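Protein FAM179B (Mus musculus, PDB 5DN7) binds microtubules and promotes their polymerization through its TOG domains, of which this chain is the second, takes part in ciliogenesis and is required for normal cilium length. Local coordinates at residues S194-R197 with V198-A202; R159-V162 with V163-C166; C166-S169 with L170-P174. All coordinates share one frame; numbering follows the deposited sequence.

Interaction 1: S194-R197 with V198-A202; sequences SKRR and VRQAA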
ATOM      1  N   SER A 194      12.757  -0.183  15.560  1.00 19.78           N
ATOM      2  CA  SER A 194      12.586  -0.481  16.977  1.00 22.14           C
ATOM      3  C   SER A 194      11.582  -1.611  17.187  1.00 26.75           C
ATOM      4  O   SER A 194      11.622  -2.313  18.200  1.00 21.51           O
ATOM      5  CB  SER A 194      12.113   0.763  17.739  1.00 25.95           C
ATOM      6  OG  SER A 194      10.810   1.150  17.319  1.00 32.15           O
ATOM      7  N   LYS A 195      10.678  -1.781  16.224  1.00 19.35           N
ATOM      8  CA  LYS A 195       9.602  -2.748  16.368  1.00 19.09           C
ATOM      9  C   LYS A 195       9.872  -4.065  15.636  1.00 18.41           C
ATOM     10  O   LYS A 195      10.126  -4.100  14.429  1.00 17.45           O
ATOM     11  CB  LYS A 195       8.280  -2.139  15.893  1.00 27.47           C
ATOM     12  CG  LYS A 195       7.928  -0.840  16.598  1.00 31.85           C
ATOM     13  CD  LYS A 195       7.814  -1.049  18.095  1.00 39.55           C
ATOM     14  CE  LYS A 195       6.713  -2.028  18.375  1.00 39.97           C
ATOM     15  NZ  LYS A 195       6.823  -2.581  19.746  1.00 43.70           N
ATOM     16  N   ARG A 196       9.771  -5.149  16.390  1.00 20.77           N
ATOM     17  CA  ARG A 196      10.089  -6.483  15.909  1.00 23.99           C
ATOM     18  C   ARG A 196       9.379  -6.861  14.604  1.00 18.56           C
ATOM     19  O   ARG A 196       9.992  -7.445  13.730  1.00 22.59           O
ATOM     20  CB  ARG A 196       9.764  -7.515  17.000  1.00 28.34           C
ATOM     21  CG  ARG A 196      10.074  -8.937  16.578  1.00 34.90           C
ATOM     22  CD  ARG A 196      10.218  -9.892  17.750  1.00 40.32           C
ATOM     23  NE  ARG A 196       9.019  -9.947  18.577  1.00 46.21           N
ATOM     24  CZ  ARG A 196       7.866 -10.496  18.205  1.00 47.95           C
ATOM     25  NH1 ARG A 196       7.728 -11.032  16.997  1.00 48.24           N
ATOM     26  NH2 ARG A 196       6.837 -10.497  19.042  1.00 51.39           N
ATOM     27  N   ARG A 197       8.104  -6.517  14.478  1.00 17.22           N
ATOM     28  CA  ARG A 197       7.297  -6.860  13.306  1.00 20.82           C
ATOM     29  C   ARG A 197       7.780  -6.198  12.020  1.00 22.53           C
ATOM     30  O   ARG A 197       7.664  -6.759  10.906  1.00 18.51           O
ATOM     31  CB  ARG A 197       5.841  -6.471  13.553  1.00 19.87           C
ATOM     32  CG  ARG A 197       5.093  -7.467  14.404  1.00 33.30           C
ATOM     33  CD  ARG A 197       3.893  -6.840  15.105  1.00 40.97           C
ATOM     34  NE  ARG A 197       3.272  -7.815  15.989  1.00 54.82           N
ATOM     35  CZ  ARG A 197       2.287  -7.547  16.839  1.00 60.79           C
ATOM     36  NH1 ARG A 197       1.789  -6.315  16.931  1.00 55.30           N
ATOM     37  NH2 ARG A 197       1.799  -8.523  17.596  1.00 63.01           N
ATOM     38  N   VAL A 198       8.313  -4.993  12.180  1.00 21.46           N
ATOM     39  CA  VAL A 198       8.822  -4.262  11.041  1.00 18.15           C
ATOM     40  C   VAL A 198      10.097  -4.952  10.604  1.00 14.85           C
ATOM     41  O   VAL A 198      10.297  -5.183   9.427  1.00 15.07           O
ATOM     42  CB  VAL A 198       9.034  -2.791  11.380  1.00 18.04           C
ATOM     43  CG1 VAL A 198       9.549  -2.013  10.173  1.00 15.33           C
ATOM     44  CG2 VAL A 198       7.714  -2.215  11.882  1.00 17.12           C
ATOM     45  N   ARG A 199      10.925  -5.343  11.562  1.00 19.34           N
ATOM     46  CA  ARG A 199      12.180  -6.033  11.261  1.00 18.69           C
ATOM     47  C   ARG A 199      11.922  -7.392  10.589  1.00 15.59           C
ATOM     48  O   ARG A 199      12.611  -7.764   9.638  1.00 16.54           O
ATOM     49  CB  ARG A 199      13.023  -6.210  12.540  1.00 17.01           C
ATOM     50  CG  ARG A 199      13.464  -4.904  13.181  1.00 17.57           C
ATOM     51  CD  ARG A 199      14.545  -5.120  14.255  1.00 19.40           C
ATOM     52  NE  ARG A 199      14.161  -6.074  15.299  1.00 19.55           N
ATOM     53  CZ  ARG A 199      13.606  -5.743  16.464  1.00 24.81           C
ATOM     54  NH1 ARG A 199      13.347  -4.473  16.755  1.00 26.87           N
ATOM     55  NH2 ARG A 199      13.297  -6.685  17.348  1.00 23.39           N
ATOM     56  N   GLN A 200      10.929  -8.120  11.092  1.00 21.22           N
ATOM     57  CA  GLN A 200      10.556  -9.410  10.518  1.00 22.24           C
ATOM     58  C   GLN A 200      10.060  -9.243   9.085  1.00 18.46           C
ATOM     59  O   GLN A 200      10.392 -10.038   8.205  1.00 19.80           O
ATOM     60  CB  GLN A 200       9.481 -10.086  11.372  1.00 17.93           C
ATOM     61  CG  GLN A 200       9.994 -10.634  12.693  1.00 33.30           C
ATOM     62  CD  GLN A 200       8.895 -11.263  13.528  1.00 38.96           C
ATOM     63  OE1 GLN A 200       9.122 -12.241  14.240  1.00 45.27           O
ATOM     64  NE2 GLN A 200       7.694 -10.702  13.446  1.00 37.64           N
ATOM     65  N   ALA A 201       9.269  -8.199   8.859  1.00 16.10           N
ATOM     66  CA  ALA A 201       8.795  -7.860   7.516  1.00 15.24           C
ATOM     67  C   ALA A 201       9.967  -7.561   6.592  1.00 18.02           C
ATOM     68  O   ALA A 201      10.009  -8.047   5.453  1.00 15.20           O
ATOM     69  CB  ALA A 201       7.842  -6.683   7.560  1.00 14.82           C
ATOM     70  N   ALA A 202      10.919  -6.772   7.091  1.00 14.49           N
ATOM     71  CA  ALA A 202      12.067  -6.346   6.297  1.00 20.43           C
ATOM     72  C   ALA A 202      12.991  -7.510   5.943  1.00 18.80           C
ATOM     73  O   ALA A 202      13.574  -7.517   4.868  1.00 16.12           O
ATOM     74  CB  ALA A 202      12.860  -5.256   7.029  1.00 19.58           C
TER

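Interaction 2: R159-V162 with V163-C166; sequences REEV and VNIC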
ATOM      1  N   ARG A 159       4.527   1.469   8.984  1.00 15.35           N
ATOM      2  CA  ARG A 159       5.839   1.031   8.509  1.00 19.60           C
ATOM      3  C   ARG A 159       5.815  -0.452   8.098  1.00 13.26           C
ATOM      4  O   ARG A 159       6.303  -0.837   7.012  1.00 17.94           O
ATOM      5  CB  ARG A 159       6.903   1.295   9.591  1.00 14.48           C
ATOM      6  CG  ARG A 159       6.947   2.783  10.044  1.00 15.21           C
ATOM      7  CD  ARG A 159       8.259   3.181  10.685  1.00 15.96           C
ATOM      8  NE  ARG A 159       8.580   2.404  11.880  1.00 16.68           N
ATOM      9  CZ  ARG A 159       8.069   2.636  13.096  1.00 23.47           C
ATOM     10  NH1 ARG A 159       7.190   3.617  13.285  1.00 18.59           N
ATOM     11  NH2 ARG A 159       8.440   1.877  14.127  1.00 19.08           N
ATOM     12  N   GLU A 160       5.242  -1.267   8.983  1.00 19.89           N
ATOM     13  CA  GLU A 160       5.104  -2.700   8.752  1.00 22.58           C
ATOM     14  C   GLU A 160       4.402  -3.002   7.418  1.00 14.98           C
ATOM     15  O   GLU A 160       4.903  -3.771   6.614  1.00 12.40           O
ATOM     16  CB  GLU A 160       4.334  -3.351   9.895  1.00 15.84           C
ATOM     17  CG  GLU A 160       4.477  -4.869   9.934  1.00 20.59           C
ATOM     18  CD  GLU A 160       3.429  -5.571  10.828  1.00 32.05           C
ATOM     19  OE1 GLU A 160       2.909  -4.962  11.799  1.00 29.06           O
ATOM     20  OE2 GLU A 160       3.141  -6.759  10.552  1.00 32.70           O
ATOM     21  N   GLU A 161       3.248  -2.371   7.210  1.00 13.57           N
ATOM     22  CA  GLU A 161       2.468  -2.542   5.995  1.00 12.32           C
ATOM     23  C   GLU A 161       3.114  -1.958   4.745  1.00 18.90           C
ATOM     24  O   GLU A 161       2.899  -2.476   3.660  1.00 22.54           O
ATOM     25  CB  GLU A 161       1.091  -1.924   6.184  1.00 23.21           C
ATOM     26  CG  GLU A 161       0.209  -2.786   7.067  1.00 29.06           C
ATOM     27  CD  GLU A 161       0.032  -4.189   6.491  1.00 35.64           C
ATOM     28  OE1 GLU A 161      -0.871  -4.383   5.648  1.00 31.21           O
ATOM     29  OE2 GLU A 161       0.794  -5.100   6.884  1.00 36.77           O
ATOM     30  N   VAL A 162       3.886  -0.877   4.883  1.00 17.90           N
ATOM     31  CA  VAL A 162       4.698  -0.394   3.774  1.00 16.10           C
ATOM     32  C   VAL A 162       5.623  -1.515   3.309  1.00 16.82           C
ATOM     33  O   VAL A 162       5.697  -1.840   2.102  1.00 14.08           O
ATOM     34  CB  VAL A 162       5.543   0.843   4.166  1.00 18.90           C
ATOM     35  CG1 VAL A 162       6.627   1.093   3.115  1.00 16.19           C
ATOM     36  CG2 VAL A 162       4.655   2.066   4.322  1.00 22.76           C
ATOM     37  N   VAL A 163       6.317  -2.121   4.275  1.00 17.53           N
ATOM     38  CA  VAL A 163       7.210  -3.211   3.901  1.00 20.65           C
ATOM     39  C   VAL A 163       6.427  -4.392   3.268  1.00 21.81           C
ATOM     40  O   VAL A 163       6.847  -4.958   2.252  1.00 16.39           O
ATOM     41  CB  VAL A 163       8.026  -3.725   5.104  1.00 15.99           C
ATOM     42  CG1 VAL A 163       9.042  -4.781   4.640  1.00 19.07           C
ATOM     43  CG2 VAL A 163       8.723  -2.588   5.781  1.00 12.66           C
ATOM     44  N   ASN A 164       5.273  -4.734   3.831  1.00 11.86           N
ATOM     45  CA  ASN A 164       4.527  -5.863   3.267  1.00 14.17           C
ATOM     46  C   ASN A 164       4.012  -5.585   1.855  1.00 16.59           C
ATOM     47  O   ASN A 164       3.943  -6.489   1.022  1.00 17.40           O
ATOM     48  CB  ASN A 164       3.345  -6.256   4.161  1.00 12.09           C
ATOM     49  CG  ASN A 164       3.768  -7.061   5.395  1.00 21.61           C
ATOM     50  OD1 ASN A 164       4.724  -7.843   5.363  1.00 17.36           O
ATOM     51  ND2 ASN A 164       3.039  -6.870   6.489  1.00 14.00           N
ATOM     52  N   ILE A 165       3.639  -4.339   1.593  1.00 17.12           N
ATOM     53  CA  ILE A 165       3.165  -3.958   0.263  1.00 16.68           C
ATOM     54  C   ILE A 165       4.332  -4.012  -0.732  1.00 14.09           C
ATOM     55  O   ILE A 165       4.145  -4.380  -1.902  1.00 13.44           O
ATOM     56  CB  ILE A 165       2.504  -2.554   0.293  1.00 17.96           C
ATOM     57  CG1 ILE A 165       1.162  -2.630   1.025  1.00 19.96           C
ATOM     58  CG2 ILE A 165       2.273  -2.001  -1.105  1.00 13.31           C
ATOM     59  CD1 ILE A 165       0.611  -1.226   1.433  1.00 12.03           C
ATOM     60  N   CYS A 166       5.533  -3.651  -0.265  1.00 15.97           N
ATOM     61  CA  CYS A 166       6.724  -3.873  -1.078  1.00 17.03           C
ATOM     62  C   CYS A 166       6.904  -5.370  -1.419  1.00 17.04           C
ATOM     63  O   CYS A 166       7.146  -5.728  -2.594  1.00 17.99           O
ATOM     64  CB  CYS A 166       7.972  -3.322  -0.373  1.00 20.51           C
ATOM     65  SG  CYS A 166       7.997  -1.513  -0.308  1.00 19.80           S
TER

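Interaction 3: C166-S169 with L170-P174; sequences CICS and LLTYP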
ATOM      1  N   CYS A 166       5.533  -3.651  -0.265  1.00 15.97           N
ATOM      2  CA  CYS A 166       6.724  -3.873  -1.078  1.00 17.03           C
ATOM      3  C   CYS A 166       6.904  -5.370  -1.419  1.00 17.04           C
ATOM      4  O   CYS A 166       7.146  -5.728  -2.594  1.00 17.99           O
ATOM      5  CB  CYS A 166       7.972  -3.322  -0.373  1.00 20.51           C
ATOM      6  SG  CYS A 166       7.997  -1.513  -0.308  1.00 19.80           S
ATOM      7  N   ILE A 167       6.769  -6.239  -0.415  1.00 17.28           N
ATOM      8  CA  ILE A 167       6.891  -7.687  -0.648  1.00 17.93           C
ATOM      9  C   ILE A 167       5.887  -8.164  -1.693  1.00 13.27           C
ATOM     10  O   ILE A 167       6.216  -8.895  -2.641  1.00 13.59           O
ATOM     11  CB  ILE A 167       6.666  -8.501   0.635  1.00 13.89           C
ATOM     12  CG1 ILE A 167       7.738  -8.183   1.667  1.00 18.15           C
ATOM     13  CG2 ILE A 167       6.623 -10.031   0.325  1.00 13.07           C
ATOM     14  CD1 ILE A 167       7.404  -8.699   3.062  1.00 18.68           C
ATOM     15  N   CYS A 168       4.655  -7.718  -1.512  1.00 15.67           N
ATOM     16  CA  CYS A 168       3.582  -8.050  -2.418  1.00 17.69           C
ATOM     17  C   CYS A 168       3.929  -7.647  -3.871  1.00 17.94           C
ATOM     18  O   CYS A 168       3.786  -8.434  -4.829  1.00 13.96           O
ATOM     19  CB  CYS A 168       2.312  -7.367  -1.924  1.00 16.05           C
ATOM     20  SG  CYS A 168       0.871  -7.595  -2.968  1.00 30.63           S
ATOM     21  N   SER A 169       4.402  -6.415  -4.002  1.00 13.12           N
ATOM     22  CA  SER A 169       4.856  -5.862  -5.268  1.00 18.65           C
ATOM     23  C   SER A 169       5.942  -6.727  -5.937  1.00 19.44           C
ATOM     24  O   SER A 169       5.852  -7.048  -7.123  1.00 14.87           O
ATOM     25  CB  SER A 169       5.382  -4.436  -5.034  1.00 20.77           C
ATOM     26  OG  SER A 169       5.338  -3.669  -6.214  1.00 26.48           O
ATOM     27  N   LEU A 170       6.949  -7.113  -5.166  1.00 13.94           N
ATOM     28  CA  LEU A 170       8.078  -7.844  -5.703  1.00 14.54           C
ATOM     29  C   LEU A 170       7.689  -9.281  -6.049  1.00 22.45           C
ATOM     30  O   LEU A 170       8.357  -9.924  -6.851  1.00 17.60           O
ATOM     31  CB  LEU A 170       9.236  -7.860  -4.711  1.00 14.30           C
ATOM     32  CG  LEU A 170       9.999  -6.557  -4.491  1.00 21.55           C
ATOM     33  CD1 LEU A 170      10.578  -6.531  -3.066  1.00 17.71           C
ATOM     34  CD2 LEU A 170      11.107  -6.446  -5.553  1.00 14.96           C
ATOM     35  N   LEU A 171       6.622  -9.780  -5.430  1.00 20.59           N
ATOM     36  CA  LEU A 171       6.113 -11.101  -5.787  1.00 21.15           C
ATOM     37  C   LEU A 171       5.084 -11.050  -6.939  1.00 20.54           C
ATOM     38  O   LEU A 171       4.700 -12.079  -7.472  1.00 18.52           O
ATOM     39  CB  LEU A 171       5.478 -11.787  -4.560  1.00 19.01           C
ATOM     40  CG  LEU A 171       6.351 -12.260  -3.393  1.00 19.49           C
ATOM     41  CD1 LEU A 171       5.501 -12.686  -2.198  1.00 17.52           C
ATOM     42  CD2 LEU A 171       7.243 -13.406  -3.838  1.00 20.22           C
ATOM     43  N   THR A 172       4.614  -9.864  -7.291  1.00 19.52           N
ATOM     44  CA  THR A 172       3.619  -9.745  -8.349  1.00 19.67           C
ATOM     45  C   THR A 172       4.239  -9.371  -9.719  1.00 18.28           C
ATOM     46  O   THR A 172       3.706  -9.726 -10.771  1.00 18.25           O
ATOM     47  CB  THR A 172       2.556  -8.697  -7.961  1.00 20.09           C
ATOM     48  OG1 THR A 172       1.963  -9.091  -6.724  1.00 16.75           O
ATOM     49  CG2 THR A 172       1.480  -8.545  -9.031  1.00 17.54           C
ATOM     50  N   TYR A 173       5.374  -8.679  -9.681  1.00 18.24           N
ATOM     51  CA  TYR A 173       5.993  -8.102 -10.865  1.00 17.87           C
ATOM     52  C   TYR A 173       7.395  -8.649 -11.072  1.00 18.38           C
ATOM     53  O   TYR A 173       8.093  -8.932 -10.103  1.00 26.34           O
ATOM     54  CB  TYR A 173       6.016  -6.573 -10.746  1.00 18.34           C
ATOM     55  CG  TYR A 173       4.632  -5.990 -10.810  1.00 18.23           C
ATOM     56  CD1 TYR A 173       3.998  -5.836 -12.030  1.00 22.10           C
ATOM     57  CD2 TYR A 173       3.933  -5.632  -9.651  1.00 21.63           C
ATOM     58  CE1 TYR A 173       2.722  -5.325 -12.114  1.00 23.20           C
ATOM     59  CE2 TYR A 173       2.635  -5.130  -9.724  1.00 18.94           C
ATOM     60  CZ  TYR A 173       2.043  -4.976 -10.970  1.00 22.74           C
ATOM     61  OH  TYR A 173       0.766  -4.471 -11.106  1.00 28.17           O
ATOM     62  N   PRO A 174       7.822  -8.795 -12.344  1.00 19.66           N
ATOM     63  CA  PRO A 174       9.172  -9.301 -12.639  1.00 20.39           C
ATOM     64  C   PRO A 174      10.293  -8.378 -12.126  1.00 22.21           C
ATOM     65  O   PRO A 174      10.069  -7.191 -11.930  1.00 19.39           O
ATOM     66  CB  PRO A 174       9.196  -9.376 -14.182  1.00 22.01           C
ATOM     67  CG  PRO A 174       8.149  -8.415 -14.636  1.00 21.98           C
ATOM     68  CD  PRO A 174       7.086  -8.404 -13.567  1.00 22.00           C
TER

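Interaction 1: S194-R197 with V198-A202
Arg-199 reaches back over the first turn of helix 196-213 and sets its guanidinium group against the backbone of Ser-194 to Arg-196, at the N-terminal end of a helix in a predicted HEAT repeat of the TOG solenoid. Lys-195 occupies the N-cap position. Its carbonyl opens the helical bonding: Lys-195 O accepts Arg-199 N at 3.2 Å and takes a second, weak bond from the amide of Val-198. Arg-196 O then receives Gln-200 N at 2.9 Å, while Ala-201 N bonds to Arg-197 O. At the N-cap residue itself, Lys-195 N donates to Asp-193 OD1.

The side chain of Arg-199 bends at chi3 (-55°), which folds the guanidinium back toward the preceding loop. Its NH1 makes a weak bond to Ser-194 O (3.1 Å), approached at the edge of the group, and a hydrogen bond to the carbonyl of Asp-193, so two successive loop carbonyls share one nitrogen. The CA of Arg-196 lies over one face of the same group, displaced toward its rim. The Arg-196 side chain crosses that of Arg-199 at about a right angle and runs beside Gln-200, pointing the same way. Their flat ends are nearly perpendicular, guanidinium and amide planes being 79° apart. Gln-200 OE1 nevertheless lies in the guanidinium plane, at its edge, where Arg-196 NH1 donates a weak bond of 3.3 Å with an N-H...O angle of 136°.

Interaction 2: R159-V162 with V163-C166
Asn-164 points the ND2 end of its side-chain amide at one oxygen of the Glu-161 carboxylate, one helical turn earlier, and the two are joined by a nearly straight hydrogen bond. Asn-164 ND2 donates to Glu-161 OE2 at 2.9 Å with an N-H...O angle of 166°. The oxygen lies in the amide plane and is met nearly along its C-O axis, although the carboxylate and amide planes are turned 69° apart. The bend at chi2 of Glu-161 (-58°) brings its acid group round to the amide instead of letting it extend away from the helix. Glu-161 OE1 is bonded to the hydroxyl of Tyr-127, and Asn-164 OD1 to that of Tyr-261. Both carboxylate oxygens and the amide oxygen so have partners in a buried setting, which should restrain the rotation of both groups.

The pair sits midway along helix 156-172 of the TOG solenoid, where it packs on helix 140-148 of the same predicted HEAT repeat, on helix 121-138 of the one before and on helix 196-213 of the one after. Glu-160 runs alongside Asn-164, pointing the same way, with its OE2 4.1 Å from Asn-164 ND2. The backbone ladder is regular, from Arg-159 O with Val-163 N (3.0 Å) to Val-162 O with Cys-166 N. The aliphatic groups fold back on the carbonyls of the previous turn: Val-163 CG2 comes within 3.2 Å of Arg-159 O, and CG1 of Ile-165 lies as close to Glu-161 O. Beyond the helix, Ile-165 packs on Met-128 and Phe-131, while Val-163 meets Ala-201 and Ala-205.

Interaction 3: C166-S169 with L170-P174
Thr-172 turns its hydroxyl back onto the carbonyl of Cys-168, and Thr-172 OG1 donates to Cys-168 O in a short bond of 2.7 Å. Its chi1 of -58° places OG1 beside the residue's own backbone N, facing the preceding turn. The hydroxyl arrives from above the carbonyl plane, 40° out of it, and the same oxygen also takes a weak bond from Leu-171 N. Ser-169 O is shared as well. Tyr-173 N bonds to it at 3.1 Å, and Thr-172 N lies at the same distance from Ser-169 O but approaches from high above the carbonyl plane. Further back come ordinary i to i+4 bonds: Leu-170 N bonds to Cys-166 O at 2.9 Å, and Leu-171 N to Ile-167 O.

The ring of Tyr-173 turns its edge to the shared oxygen, with CD2 3.5 Å from Ser-169 O, and the methyl CG2 of Thr-172 sits over one ring face, offset toward the rim. Apolar contact follows on the flank, where Ile-167 and Leu-171 lie side by side and point the same way, their methyls Ile-167 CG2 and Leu-171 CD1 meeting at 3.8 Å. Leu-170 folds over Cys-166 O and reaches Val-208 and Leu-209 of helix 196-213, while Cys-168 packs on Met-128 and Leu-132 of helix 121-138. Tyr-173 and Ser-169 both touch Pro-140 and Phe-178. The shared carbonyls and the hydroxyl closing on the last turn are features of a helix C-terminus, here where helix 156-172, in a predicted HEAT repeat of the TOG solenoid, gives way to the loop toward the next helix.

Interactions 2 and 3 follow one another along helix 156-172, share Cys-166 and have centres about 11 Å apart, the first in its middle and the second at its C-terminal end. Interaction 1 comes later in the chain, at the start of helix 196-213, its centre about 10 Å from that of interaction 2 and 19 Å from that of interaction 3. The two helices fall in successive predicted HEAT repeats and pack together: Val-163 CG1 touches Ala-201 O at 3.5 Å, and Ile-167 CD1 reaches the same oxygen. A salt bridge from Arg-159 to Asp-193 also ties interaction 2 to the loop before interaction 1. Such repeat-to-repeat packing builds the solenoid of this microtubule-binding domain.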